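Local coordinates for protein DUF176 (PDB 2OMO) that is a putative antibiotic biosynthesis monooxygenase, probably with oxidoreductase activity, built as a dimer of ferredoxin-like subunits, at residues Ile27-Val32 against Arg71-Glu76; Glu38-Ala43 against Asp102-Pro107. One frame throughout, in Å; residues are numbered along the deposited sequence.

Interaction 1 of 2, residues Ile27-Val32 against Arg71-Glu76; sequences IVYASV and RFVLYE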
loop_
_atom_site.group_PDB
_atom_site.type_symbol
_atom_site.label_atom_id
_atom_site.label_comp_id
_atom_site.label_asym_id
_atom_site.label_seq_id
_atom_site.Cartn_x
_atom_site.Cartn_y
_atom_site.Cartn_z
ATOM N N ILE A 27 6.120 -2.219 -0.678
ATOM C CA ILE A 27 5.560 -1.891 0.628
ATOM C C ILE A 27 6.668 -2.150 1.659
ATOM O O ILE A 27 7.128 -3.310 1.821
ATOM C CB ILE A 27 4.302 -2.680 0.950
ATOM C CG1 ILE A 27 3.286 -2.560 -0.210
ATOM C CG2 ILE A 27 3.723 -2.235 2.337
ATOM C CD1 ILE A 27 1.883 -3.243 0.029
ATOM N N VAL A 28 7.083 -1.084 2.344
ATOM C CA VAL A 28 8.195 -1.214 3.283
ATOM C C VAL A 28 7.655 -1.216 4.701
ATOM O O VAL A 28 6.975 -0.271 5.104
ATOM C CB VAL A 28 9.275 -0.129 3.094
ATOM C CG1 VAL A 28 10.383 -0.295 4.171
ATOM C CG2 VAL A 28 9.838 -0.204 1.612
ATOM N N TYR A 29 7.963 -2.273 5.445
ATOM C CA TYR A 29 7.508 -2.415 6.829
ATOM C C TYR A 29 8.620 -2.082 7.814
ATOM O O TYR A 29 9.712 -2.648 7.750
ATOM C CB TYR A 29 6.993 -3.819 7.091
ATOM C CG TYR A 29 5.855 -4.240 6.201
ATOM C CD1 TYR A 29 4.547 -4.066 6.617
ATOM C CD2 TYR A 29 6.097 -4.830 4.942
ATOM C CE1 TYR A 29 3.441 -4.470 5.781
ATOM C CE2 TYR A 29 5.030 -5.195 4.100
ATOM C CZ TYR A 29 3.708 -5.037 4.541
ATOM O OH TYR A 29 2.647 -5.398 3.752
ATOM N N ALA A 30 8.337 -1.161 8.722
ATOM C CA ALA A 30 9.354 -0.741 9.696
ATOM C C ALA A 30 8.820 -0.840 11.113
ATOM O O ALA A 30 7.764 -0.279 11.407
ATOM C CB ALA A 30 9.826 0.676 9.433
ATOM N N SER A 31 9.563 -1.544 11.971
ATOM C CA SER A 31 9.265 -1.616 13.417
ATOM C C SER A 31 10.354 -0.778 14.100
ATOM O O SER A 31 11.561 -1.008 13.912
ATOM C CB SER A 31 9.263 -3.058 13.963
ATOM O OG SER A 31 8.290 -3.842 13.281
ATOM N N VAL A 32 9.903 0.215 14.840
ATOM C CA VAL A 32 10.745 1.260 15.381
ATOM C C VAL A 32 10.843 1.051 16.892
ATOM O O VAL A 32 9.891 0.590 17.515
ATOM C CB VAL A 32 10.131 2.685 15.053
ATOM C CG1 VAL A 32 10.905 3.805 15.714
ATOM C CG2 VAL A 32 10.063 2.919 13.540
ATOM N N ARG A 71 4.747 0.693 14.670
ATOM C CA ARG A 71 4.721 -0.014 13.410
ATOM C C ARG A 71 4.375 0.941 12.300
ATOM O O ARG A 71 3.332 1.610 12.346
ATOM C CB ARG A 71 3.776 -1.219 13.432
ATOM C CG ARG A 71 4.027 -2.185 14.611
ATOM C CD ARG A 71 5.461 -2.447 14.718
ATOM N NE ARG A 71 5.790 -3.375 15.790
ATOM C CZ ARG A 71 5.907 -4.673 15.580
ATOM N NH1 ARG A 71 5.693 -5.132 14.360
ATOM N NH2 ARG A 71 6.231 -5.498 16.569
ATOM N N PHE A 72 5.291 1.040 11.342
ATOM C CA PHE A 72 5.096 1.933 10.180
ATOM C C PHE A 72 5.156 1.209 8.861
ATOM O O PHE A 72 5.813 0.153 8.728
ATOM C CB PHE A 72 6.179 3.039 10.156
ATOM C CG PHE A 72 6.110 3.966 11.341
ATOM C CD1 PHE A 72 5.379 5.158 11.256
ATOM C CD2 PHE A 72 6.719 3.615 12.567
ATOM C CE1 PHE A 72 5.301 6.037 12.396
ATOM C CE2 PHE A 72 6.659 4.482 13.699
ATOM C CZ PHE A 72 5.936 5.699 13.596
ATOM N N VAL A 73 4.543 1.822 7.860
ATOM C CA VAL A 73 4.658 1.337 6.454
ATOM C C VAL A 73 5.016 2.527 5.557
ATOM O O VAL A 73 4.410 3.615 5.693
ATOM C CB VAL A 73 3.337 0.735 5.959
ATOM C CG1 VAL A 73 3.286 0.665 4.378
ATOM C CG2 VAL A 73 3.103 -0.641 6.594
ATOM N N LEU A 74 6.013 2.350 4.689
ATOM C CA LEU A 74 6.238 3.258 3.570
ATOM C C LEU A 74 5.716 2.556 2.304
ATOM O O LEU A 74 6.218 1.509 1.915
ATOM C CB LEU A 74 7.737 3.580 3.372
ATOM C CG LEU A 74 8.409 4.281 4.588
ATOM C CD1 LEU A 74 8.800 3.278 5.695
ATOM C CD2 LEU A 74 9.654 5.157 4.190
ATOM N N TYR A 75 4.735 3.176 1.665
ATOM C CA TYR A 75 4.115 2.647 0.469
ATOM C C TYR A 75 4.689 3.426 -0.716
ATOM O O TYR A 75 4.256 4.546 -1.021
ATOM C CB TYR A 75 2.594 2.776 0.592
ATOM C CG TYR A 75 1.803 2.249 -0.574
ATOM C CD1 TYR A 75 1.519 0.872 -0.702
ATOM C CD2 TYR A 75 1.343 3.104 -1.547
ATOM C CE1 TYR A 75 0.796 0.394 -1.783
ATOM C CE2 TYR A 75 0.618 2.632 -2.652
ATOM C CZ TYR A 75 0.354 1.258 -2.758
ATOM O OH TYR A 75 -0.391 0.730 -3.805
ATOM N N GLU A 76 5.656 2.800 -1.391
ATOM C CA GLU A 76 6.489 3.506 -2.363
ATOM C C GLU A 76 6.164 2.952 -3.770
ATOM O O GLU A 76 6.570 1.842 -4.102
ATOM C CB GLU A 76 7.952 3.247 -2.002
ATOM C CG GLU A 76 8.261 3.450 -0.508
ATOM C CD GLU A 76 9.756 3.270 -0.165
ATOM O OE1 GLU A 76 10.557 2.880 -1.040
ATOM O OE2 GLU A 76 10.111 3.486 1.018
#
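Ile27 sets CG1 beside its backbone N (chi1 -52°), which puts CG2 anti to that N, and Val73 likewise holds CG1 anti to its own N (chi1 161°). These two methyls, Ile27 CG2 and Val73 CG1, meet at 3.6 Å. The contact joins the two central strands of the four-stranded antiparallel sheet in a ferredoxin-like fold. Strands 27-31 and 71-76 run at 161° to each other. Val28 pairs with Leu74 and Ala30 with Phe72, each as an antiparallel hydrogen-bonded pair. The bond from Val28 N to Leu74 O is 2.8 Å long, and the other three are equally short. Both bonds of the Ala30-Phe72 pair are nearly straight, while that from Leu74 N to Val28 O is more bent. Val28 O also receives a CA-H...O contact from Val73 CA at 3.1 Å.

The side chains alternate between two faces. Ile27, Tyr29, Val73 and Tyr75 lie on the face that meets the second subunit. Tyr29 and Val73 lie side by side, with Tyr29 CD1 3.7 Å from Val73 CG2. The hydroxyls serve the dimer: Tyr29 OH is hydrogen-bonded to Tyr29 OH of the second subunit, and Tyr75 OH to Asp61 OD2 of that subunit. Ala30, Phe72 and Leu74 lie on the face that carries helix 37-51. At the end of the pair, Val32 CG2 comes 3.6 Å from Phe72 CD2.

Arg71 bends at chi2 and brings its guanidinium across Ser31. Ser31 OG sits over one face of that group, offset toward the rim, with Arg71 NH1 at 3.1 Å. The angle is too poor for a hydrogen bond, and Ser31 OG is instead hydrogen-bonded to Glu106 OE2.

Interaction 2 of 2, residues Glu38-Ala43 against Asp102-Pro107; sequences EAFKEA and DWMAEP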
loop_
_atom_site.group_PDB
_atom_site.type_symbol
_atom_site.label_atom_id
_atom_site.label_comp_id
_atom_site.label_asym_id
_atom_site.label_seq_id
_atom_site.Cartn_x
_atom_site.Cartn_y
_atom_site.Cartn_z
ATOM N N GLU A 38 8.729 9.321 17.316
ATOM C CA GLU A 38 8.621 10.738 16.849
ATOM C C GLU A 38 9.841 11.046 16.007
ATOM O O GLU A 38 9.730 11.692 14.978
ATOM C CB GLU A 38 8.465 11.738 18.004
ATOM C CG GLU A 38 7.295 11.390 18.968
ATOM C CD GLU A 38 6.081 10.867 18.242
ATOM O OE1 GLU A 38 5.475 11.646 17.478
ATOM O OE2 GLU A 38 5.725 9.659 18.432
ATOM N N ALA A 39 11.006 10.550 16.441
ATOM C CA ALA A 39 12.240 10.757 15.706
ATOM C C ALA A 39 12.099 10.117 14.317
ATOM O O ALA A 39 12.473 10.712 13.290
ATOM C CB ALA A 39 13.424 10.159 16.464
ATOM N N PHE A 40 11.539 8.911 14.291
ATOM C CA PHE A 40 11.401 8.213 13.023
ATOM C C PHE A 40 10.423 8.933 12.078
ATOM O O PHE A 40 10.729 9.063 10.871
ATOM C CB PHE A 40 10.953 6.782 13.235
ATOM C CG PHE A 40 10.745 6.010 11.934
ATOM C CD1 PHE A 40 11.838 5.466 11.274
ATOM C CD2 PHE A 40 9.470 5.813 11.415
ATOM C CE1 PHE A 40 11.672 4.698 10.084
ATOM C CE2 PHE A 40 9.296 5.068 10.237
ATOM C CZ PHE A 40 10.406 4.532 9.574
ATOM N N LYS A 41 9.296 9.439 12.615
ATOM C CA LYS A 41 8.330 10.201 11.812
ATOM C C LYS A 41 8.952 11.422 11.181
ATOM O O LYS A 41 8.703 11.744 10.017
ATOM C CB LYS A 41 7.096 10.622 12.637
ATOM C CG LYS A 41 6.286 9.415 13.120
ATOM C CD LYS A 41 4.954 9.802 13.789
ATOM C CE LYS A 41 5.040 10.924 14.756
ATOM N NZ LYS A 41 3.711 11.094 15.417
ATOM N N GLU A 42 9.790 12.113 11.958
ATOM C CA GLU A 42 10.352 13.358 11.479
ATOM C C GLU A 42 11.348 13.090 10.339
ATOM O O GLU A 42 11.371 13.798 9.341
ATOM C CB GLU A 42 11.008 14.080 12.666
ATOM C CG GLU A 42 11.947 15.218 12.353
ATOM C CD GLU A 42 12.439 15.838 13.690
ATOM O OE1 GLU A 42 12.988 15.078 14.532
ATOM O OE2 GLU A 42 12.232 17.044 13.895
ATOM N N ALA A 43 12.192 12.085 10.528
ATOM C CA ALA A 43 13.176 11.691 9.517
ATOM C C ALA A 43 12.452 11.214 8.248
ATOM O O ALA A 43 12.856 11.550 7.132
ATOM C CB ALA A 43 14.116 10.601 10.074
ATOM N N ASP A 102 19.732 3.149 13.607
ATOM C CA ASP A 102 19.816 2.831 15.023
ATOM C C ASP A 102 18.470 2.849 15.738
ATOM O O ASP A 102 18.394 2.471 16.924
ATOM C CB ASP A 102 20.810 3.768 15.717
ATOM C CG ASP A 102 22.243 3.515 15.273
ATOM O OD1 ASP A 102 22.555 2.351 14.928
ATOM O OD2 ASP A 102 23.043 4.477 15.271
ATOM N N TRP A 103 17.418 3.276 15.029
ATOM C CA TRP A 103 16.103 3.376 15.631
ATOM C C TRP A 103 15.230 2.197 15.267
ATOM O O TRP A 103 14.117 2.069 15.785
ATOM C CB TRP A 103 15.388 4.677 15.254
ATOM C CG TRP A 103 16.194 5.978 15.528
ATOM C CD1 TRP A 103 17.241 6.171 16.421
ATOM C CD2 TRP A 103 16.005 7.231 14.874
ATOM N NE1 TRP A 103 17.696 7.464 16.343
ATOM C CE2 TRP A 103 16.950 8.139 15.414
ATOM C CE3 TRP A 103 15.118 7.683 13.884
ATOM C CZ2 TRP A 103 17.041 9.472 14.986
ATOM C CZ3 TRP A 103 15.218 9.019 13.467
ATOM C CH2 TRP A 103 16.161 9.887 14.019
HETATM N N MSE A 104 15.716 1.323 14.383
HETATM C CA MSE A 104 14.951 0.107 14.004
HETATM C C MSE A 104 14.970 -0.904 15.140
HETATM O O MSE A 104 16.042 -1.178 15.735
HETATM C CB MSE A 104 15.537 -0.542 12.747
HETATM C CG MSE A 104 15.640 0.413 11.590
HETATM SE SE MSE A 104 13.849 1.062 11.076
HETATM C CE MSE A 104 13.829 2.649 12.048
ATOM N N ALA A 105 13.802 -1.446 15.481
ATOM C CA ALA A 105 13.749 -2.477 16.522
ATOM C C ALA A 105 14.108 -3.849 15.898
ATOM O O ALA A 105 14.445 -4.809 16.606
ATOM C CB ALA A 105 12.365 -2.525 17.140
ATOM N N GLU A 106 14.047 -3.907 14.572
ATOM C CA GLU A 106 14.418 -5.089 13.780
ATOM C C GLU A 106 14.567 -4.665 12.305
ATOM O O GLU A 106 14.131 -3.560 11.952
ATOM C CB GLU A 106 13.350 -6.166 13.912
ATOM C CG GLU A 106 12.056 -5.824 13.211
ATOM C CD GLU A 106 10.992 -6.914 13.325
ATOM O OE1 GLU A 106 11.349 -8.118 13.282
ATOM O OE2 GLU A 106 9.784 -6.559 13.439
ATOM N N PRO A 107 15.205 -5.513 11.453
ATOM C CA PRO A 107 15.371 -5.147 10.044
ATOM C C PRO A 107 14.050 -4.799 9.362
ATOM O O PRO A 107 13.065 -5.509 9.519
ATOM C CB PRO A 107 15.900 -6.430 9.397
ATOM C CG PRO A 107 16.617 -7.154 10.519
ATOM C CD PRO A 107 15.839 -6.815 11.776
#
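Trp103 and Phe40 mark the nearest backbone approach, 7.2 Å between their CA atoms, where an irregular loop passes helix 38-43 without a hydrogen bond between them. Side chains fill the distance. With CG beside its backbone N (chi1 -53°), Trp103 sends the six-membered part of its indole to the helix. Ala39 CB lies over one face of that ring, 3.7 Å from its centroid and only 14° off the normal, a CH-pi contact. Ala43, one turn further on, meets the same ring at its edge, with CB 3.9 Å from Trp103 CZ3. With only a methyl at Ala39, the indole can come down to the helix backbone. Trp103 CZ3 is 3.2 Å from Ala39 O. Within the helix that oxygen accepts the backbone hydrogen bond of Ala43 N.

Met104, present as selenomethionine, is bent at chi2 and chi3. Its CE reaches Phe40 CD1 at 3.5 Å, and the two side chains cross at about a right angle. The SE atom approaches the Phe40 ring obliquely in a Met-aromatic contact.

This is a surface contact at one end of the fold. Phe40 continues inward to Phe72 and Val32, Ala43 also packs on Val100 of helix 91-100, and backbone hydrogen bonds tie Trp103 to Lys33 and Ala105 to Ser31 of strand 24-31.

How the interactions relate
The centres of interactions 1 and 2 are about 10 Å apart, and the two touch. Their segments alternate along the chain: 27-32, 38-43, 71-76, 102-107. Strand 24-31 is followed, after a short connection, by helix 37-51, and the loop at 102-107 leads into strand 109-117, the other neighbour of strand 24-31. Interaction 1 is at the middle of the sheet, whereas interaction 2 is at the surface. Phe40 bridges them: its CE2 lies 3.5 Å from Phe72 CG. The 102-107 loop is also fastened to the first strand of interaction 1. Sheet, first helix and late loop therefore meet at one end of the ferredoxin-like subunit.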